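Local coordinates for protein endoglucanase E-5 (Thermobifida fusca, PDB 2CKS) that hydrolyses internal beta-1,4-glucosidic linkages in cellulose, lichenin and cereal beta-D-glucans, the chain here being its glycoside hydrolase family 5 catalytic domain, at residues 42-45 against 46-49; 214-217 against 218-221. All coordinates share one frame; numbering follows the deposited sequence. Where two conformers were deposited one is given.

Overall arrangement
Both contacts are local, each made within one continuous stretch of chain, and both belong to the outer helical layer of the (beta/alpha)8 barrel of this family 5 catalytic domain. Contact 1 comes first in sequence, where the loop after helix 36-39 turns into helix 45-54, between barrel strands 29-32 and 59-65. Contact 2 follows much later, inside helix 212-224, which joins strand 199-206 to strand 227-233. Their centres lie about 34 Å apart on opposite sides of the chain's centre, without touching. The zinc ion of contact 1 lies away from the probable catalytic residues Glu139 and Glu231, whereas the helix of contact 2 backs the strand that carries Glu231, the probable nucleophile.

Contact 1: residues 42-45 against 46-49; sequences CLTD and SSLD. With ZN (zinc ion), chain D.
With chi1 at 75°, Ser47 OG sits between its own backbone N and carbonyl carbon and turns back to the loop, while Thr44 OG1, at chi1 63°, reaches forward to the first turn of helix 45-54. The result is a capping box: Ser47 N donates to Thr44 OG1 at 3.1 Å, and Thr44 N donates almost straight to Ser47 OG at 3.0 Å. The same buried hydroxyl, besides accepting from Thr44 N, donates a hydrogen bond to Cys42 O at 2.7 Å. With Ser47 replaced by an alanine, Thr44 N and Cys42 O would probably both lose this partner, and the loop would be less firmly held to the helix start. Cys42 is further tied to Cys282 by a disulfide. In the first turn, Leu48 N donates to Thr44 O and Asp49 N to Asp45 O. Asp45 OD1 and Asp49 OD1 bind the zinc ion at 1.9 Å and 2.0 Å, their carboxylate planes 88° apart. Arg92 meets both acids, in a salt bridge with Asp49 OD2 and a hydrogen bond to Asp45 OD1. Metal and arginine together probably offset the repulsion between carboxylates whose OD1 atoms lie 3.0 Å apart.

Contact 2: residues 214-217 against 218-221; sequences YLNA and LREA
Asn216 and Arg219 are joined by the shortest direct hydrogen bond here: Arg219 NH1 donates to Asn216 OD1 at 2.7 Å. The two side chains run alongside one another in the same direction, and the amide oxygen meets the guanidinium at its edge, near its plane, although the two flat groups are turned 49° apart. The arginine chain bends at chi3 (-104°), which swings the guanidinium back along the helix to the asparagine. Two waters also lie at that edge. Water 1 bridges NH1 of Arg219 to the backbone O of Asn216, and water 2 donates to Asn216 OD1 at 2.7 Å while accepting a weak bond from Arg219 NH2. Asn216 OD1 therefore accepts from both the arginine and a water.

Behind this surface pair run the i to i+4 bonds of the helix: Leu218 N to Tyr214 O, Arg219 N to Leu215 O at 3.1 Å, Glu220 N to Asn216 O, and Ala221 N to Ala217 O at 2.9 Å. Helix 212-224 is the crossover of a beta-alpha-beta unit of the TIM barrel, linking strand 199-206 to strand 227-233.

Leu215 crosses the end of the arginine at a slant, its CD2 3.5 Å from Arg219 NH2, and continues onto Arg250 and Tyr251 of helix 245-258, where Arg219 also touches Leu254. On the barrel side, chi1 of 180° sends the Leu218 branch away from residues 214-217 and onto Phe203 and Val227 of the two flanking strands; Ala221 joins it on Val227. Tyr214 also rests on Phe203, its ring stacked with His210, and its side chain is about 10 Å from that of Glu139, the probable proton donor.

Contact 1: residues 42-45 against 46-49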
ATOM      1  N   CYS A  42       3.720  11.626  13.059  0.50  9.06           N
ATOM      2  CA  CYS A  42       3.769  12.228  11.725  0.50  8.89           C
ATOM      3  C   CYS A  42       2.412  12.293  11.041  0.50  8.75           C
ATOM      4  O   CYS A  42       2.310  12.807   9.932  0.50  9.24           O
ATOM      5  CB  CYS A  42       4.718  11.443  10.820  0.50  9.04           C
ATOM      6  SG  CYS A  42       6.449  11.761  11.173  0.50  9.05           S
ATOM      7  N   LEU A  43       1.382  11.752  11.685  1.00  8.20           N
ATOM      8  CA  LEU A  43       0.048  11.685  11.092  1.00  8.16           C
ATOM      9  C   LEU A  43      -0.893  12.560  11.905  1.00  8.42           C
ATOM     10  O   LEU A  43      -1.444  12.150  12.906  1.00  8.65           O
ATOM     11  CB  LEU A  43      -0.445  10.238  11.048  1.00  8.33           C
ATOM     12  CG  LEU A  43       0.545   9.227  10.466  1.00  7.68           C
ATOM     13  CD1 LEU A  43      -0.015   7.823  10.574  1.00  9.44           C
ATOM     14  CD2 LEU A  43       0.873   9.569   9.038  1.00  8.50           C
ATOM     15  N   THR A  44      -1.019  13.800  11.467  1.00  8.58           N
ATOM     16  CA  THR A  44      -1.801  14.800  12.168  1.00  8.72           C
ATOM     17  C   THR A  44      -2.780  15.452  11.217  1.00  8.22           C
ATOM     18  O   THR A  44      -2.735  15.251  10.004  1.00  7.72           O
ATOM     19  CB  THR A  44      -0.877  15.899  12.771  1.00  8.92           C
ATOM     20  OG1 THR A  44      -0.187  16.602  11.725  1.00  9.08           O
ATOM     21  CG2 THR A  44       0.237  15.309  13.626  1.00  9.90           C
ATOM     22  N   ASP A  45      -3.680  16.256  11.767  0.70  8.40           N
ATOM     23  CA  ASP A  45      -4.578  17.041  10.925  0.70  8.38           C
ATOM     24  C   ASP A  45      -3.753  17.817   9.904  0.70  8.12           C
ATOM     25  O   ASP A  45      -4.046  17.790   8.711  0.70  7.89           O
ATOM     26  CB  ASP A  45      -5.412  18.008  11.772  0.70  8.70           C
ATOM     27  CG  ASP A  45      -6.010  19.137  10.948  0.70  9.59           C
ATOM     28  OD1 ASP A  45      -6.800  18.862  10.021  0.70 11.13           O
ATOM     29  OD2 ASP A  45      -5.746  20.344  11.141  0.70 13.23           O
ATOM     30  N   SER A  46      -2.706  18.494  10.366  1.00  7.91           N
ATOM     31  CA  SER A  46      -1.878  19.293   9.474  1.00  8.09           C
ATOM     32  C   SER A  46      -1.174  18.483   8.371  1.00  7.53           C
ATOM     33  O   SER A  46      -1.204  18.865   7.198  1.00  6.87           O
ATOM     34  CB  SER A  46      -0.851  20.078  10.281  1.00  8.64           C
ATOM     35  OG  SER A  46      -0.192  21.004   9.456  1.00 11.38           O
ATOM     36  N   SER A  47      -0.535  17.376   8.734  1.00  6.76           N
ATOM     37  CA  SER A  47       0.227  16.603   7.749  1.00  6.42           C
ATOM     38  C   SER A  47      -0.674  15.898   6.749  1.00  5.98           C
ATOM     39  O   SER A  47      -0.317  15.755   5.578  1.00  5.78           O
ATOM     40  CB  SER A  47       1.161  15.589   8.417  1.00  6.69           C
ATOM     41  OG  SER A  47       0.451  14.480   8.929  1.00  6.38           O
ATOM     42  N   LEU A  48      -1.842  15.455   7.205  1.00  6.31           N
ATOM     43  CA  LEU A  48      -2.793  14.773   6.324  1.00  6.50           C
ATOM     44  C   LEU A  48      -3.520  15.771   5.420  1.00  6.33           C
ATOM     45  O   LEU A  48      -3.771  15.481   4.252  1.00  6.32           O
ATOM     46  CB  LEU A  48      -3.777  13.914   7.129  1.00  7.06           C
ATOM     47  CG  LEU A  48      -3.111  12.743   7.864  1.00  8.75           C
ATOM     48  CD1 LEU A  48      -4.132  11.960   8.649  1.00 11.66           C
ATOM     49  CD2 LEU A  48      -2.358  11.823   6.916  1.00 10.46           C
ATOM     50  N   ASP A  49      -3.817  16.969   5.926  1.00  5.98           N
ATOM     51  CA  ASP A  49      -4.361  18.013   5.071  1.00  6.15           C
ATOM     52  C   ASP A  49      -3.373  18.328   3.956  1.00  6.10           C
ATOM     53  O   ASP A  49      -3.758  18.488   2.816  1.00  6.46           O
ATOM     54  CB  ASP A  49      -4.639  19.299   5.851  1.00  6.10           C
ATOM     55  CG  ASP A  49      -5.868  19.211   6.731  1.00  7.17           C
ATOM     56  OD1 ASP A  49      -6.173  20.238   7.391  1.00  8.37           O
ATOM     57  OD2 ASP A  49      -6.575  18.193   6.831  1.00  7.88           O
TER
HETATM   58 ZN    ZN D1432      -7.547  20.076   8.800  1.00  9.06          ZN

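Contact 2: residues 214-217 against 218-221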
ATOM      1  N   TYR A 214      12.905  -6.720 -12.384  1.00 11.58           N
ATOM      2  CA  TYR A 214      11.740  -6.345 -11.585  1.00 10.72           C
ATOM      3  C   TYR A 214      10.742  -5.538 -12.424  1.00  9.81           C
ATOM      4  O   TYR A 214       9.534  -5.774 -12.353  1.00  9.25           O
ATOM      5  CB  TYR A 214      12.178  -5.564 -10.337  1.00 10.17           C
ATOM      6  CG  TYR A 214      12.772  -6.441  -9.265  1.00 11.32           C
ATOM      7  CD1 TYR A 214      12.052  -6.773  -8.123  1.00 13.25           C
ATOM      8  CD2 TYR A 214      14.059  -6.933  -9.390  1.00 12.88           C
ATOM      9  CE1 TYR A 214      12.613  -7.589  -7.131  1.00 13.94           C
ATOM     10  CE2 TYR A 214      14.627  -7.735  -8.409  1.00 14.34           C
ATOM     11  CZ  TYR A 214      13.898  -8.063  -7.289  1.00 14.87           C
ATOM     12  OH  TYR A 214      14.472  -8.865  -6.326  1.00 16.79           O
ATOM     13  N   LEU A 215      11.245  -4.600 -13.218  1.00  9.61           N
ATOM     14  CA  LEU A 215      10.407  -3.810 -14.121  1.00  9.37           C
ATOM     15  C   LEU A 215       9.678  -4.718 -15.118  1.00  9.04           C
ATOM     16  O   LEU A 215       8.485  -4.566 -15.347  1.00  8.72           O
ATOM     17  CB  LEU A 215      11.258  -2.755 -14.849  1.00  9.83           C
ATOM     18  CG  LEU A 215      10.540  -1.765 -15.764  1.00 11.57           C
ATOM     19  CD1 LEU A 215       9.739  -0.783 -14.946  1.00 13.71           C
ATOM     20  CD2 LEU A 215      11.548  -1.028 -16.641  1.00 13.27           C
ATOM     21  N   ASN A 216      10.403  -5.664 -15.696  1.00  9.14           N
ATOM     22  CA  ASN A 216       9.809  -6.637 -16.611  1.00  9.26           C
ATOM     23  C   ASN A 216       8.702  -7.472 -15.965  1.00  8.62           C
ATOM     24  O   ASN A 216       7.661  -7.714 -16.584  1.00  8.63           O
ATOM     25  CB  ASN A 216      10.883  -7.566 -17.197  1.00  9.54           C
ATOM     26  CG  ASN A 216      11.788  -6.864 -18.210  1.00 12.12           C
ATOM     27  OD1 ASN A 216      11.460  -5.808 -18.720  1.00 15.40           O
ATOM     28  ND2 ASN A 216      12.934  -7.463 -18.495  1.00 15.13           N
ATOM     29  N   ALA A 217       8.921  -7.901 -14.724  1.00  8.18           N
ATOM     30  CA  ALA A 217       7.932  -8.694 -13.998  1.00  7.66           C
ATOM     31  C   ALA A 217       6.657  -7.903 -13.748  1.00  7.54           C
ATOM     32  O   ALA A 217       5.568  -8.458 -13.798  1.00  7.27           O
ATOM     33  CB  ALA A 217       8.510  -9.202 -12.684  1.00  7.84           C
ATOM     34  N   LEU A 218       6.789  -6.612 -13.468  1.00  7.45           N
ATOM     35  CA  LEU A 218       5.624  -5.759 -13.273  1.00  8.24           C
ATOM     36  C   LEU A 218       4.816  -5.623 -14.571  1.00  8.68           C
ATOM     37  O   LEU A 218       3.590  -5.715 -14.556  1.00  9.06           O
ATOM     38  CB  LEU A 218       6.057  -4.393 -12.747  1.00  7.52           C
ATOM     39  CG  LEU A 218       4.949  -3.373 -12.495  1.00  7.40           C
ATOM     40  CD1 LEU A 218       3.909  -3.921 -11.528  1.00  6.91           C
ATOM     41  CD2 LEU A 218       5.567  -2.107 -11.958  1.00  7.85           C
ATOM     42  N   ARG A 219       5.510  -5.413 -15.685  0.60  9.56           N
ATOM     43  CA  ARG A 219       4.874  -5.381 -17.003  0.60 10.28           C
ATOM     44  C   ARG A 219       4.147  -6.697 -17.289  0.60  9.99           C
ATOM     45  O   ARG A 219       2.984  -6.705 -17.701  0.60  9.95           O
ATOM     46  CB  ARG A 219       5.921  -5.137 -18.097  0.60 10.91           C
ATOM     47  CG  ARG A 219       5.739  -3.857 -18.862  0.60 12.59           C
ATOM     48  CD  ARG A 219       6.628  -3.723 -20.095  0.60 13.42           C
ATOM     49  NE  ARG A 219       7.763  -2.809 -19.889  0.60 13.68           N
ATOM     50  CZ  ARG A 219       9.021  -3.177 -19.669  0.60 14.35           C
ATOM     51  NH1 ARG A 219       9.357  -4.451 -19.619  0.60 15.46           N
ATOM     52  NH2 ARG A 219       9.967  -2.259 -19.498  0.60 16.38           N
ATOM     53  N   GLU A 220       4.840  -7.804 -17.048  1.00  9.87           N
ATOM     54  CA  GLU A 220       4.288  -9.138 -17.258  1.00  9.84           C
ATOM     55  C   GLU A 220       3.023  -9.367 -16.424  1.00  9.41           C
ATOM     56  O   GLU A 220       2.014  -9.832 -16.931  1.00  9.26           O
ATOM     57  CB  GLU A 220       5.345 -10.187 -16.910  1.00  9.96           C
ATOM     58  CG  GLU A 220       4.918 -11.618 -17.161  1.00 12.29           C
ATOM     59  CD  GLU A 220       5.946 -12.643 -16.720  1.00 16.40           C
ATOM     60  OE1 GLU A 220       7.006 -12.258 -16.160  1.00 19.88           O
ATOM     61  OE2 GLU A 220       5.687 -13.848 -16.941  1.00 19.82           O
ATOM     62  N   ALA A 221       3.079  -9.003 -15.150  1.00  8.35           N
ATOM     63  CA  ALA A 221       1.966  -9.236 -14.243  1.00  8.24           C
ATOM     64  C   ALA A 221       0.744  -8.456 -14.690  1.00  8.38           C
ATOM     65  O   ALA A 221      -0.377  -8.957 -14.619  1.00  8.64           O
ATOM     66  CB  ALA A 221       2.359  -8.824 -12.833  1.00  7.56           C
TER
HETATM   67  O   HOH W   1       7.995  -7.105 -19.412  1.00 18.22           O
HETATM   68  O   HOH W   2      13.070  -3.594 -18.800  1.00 36.30           O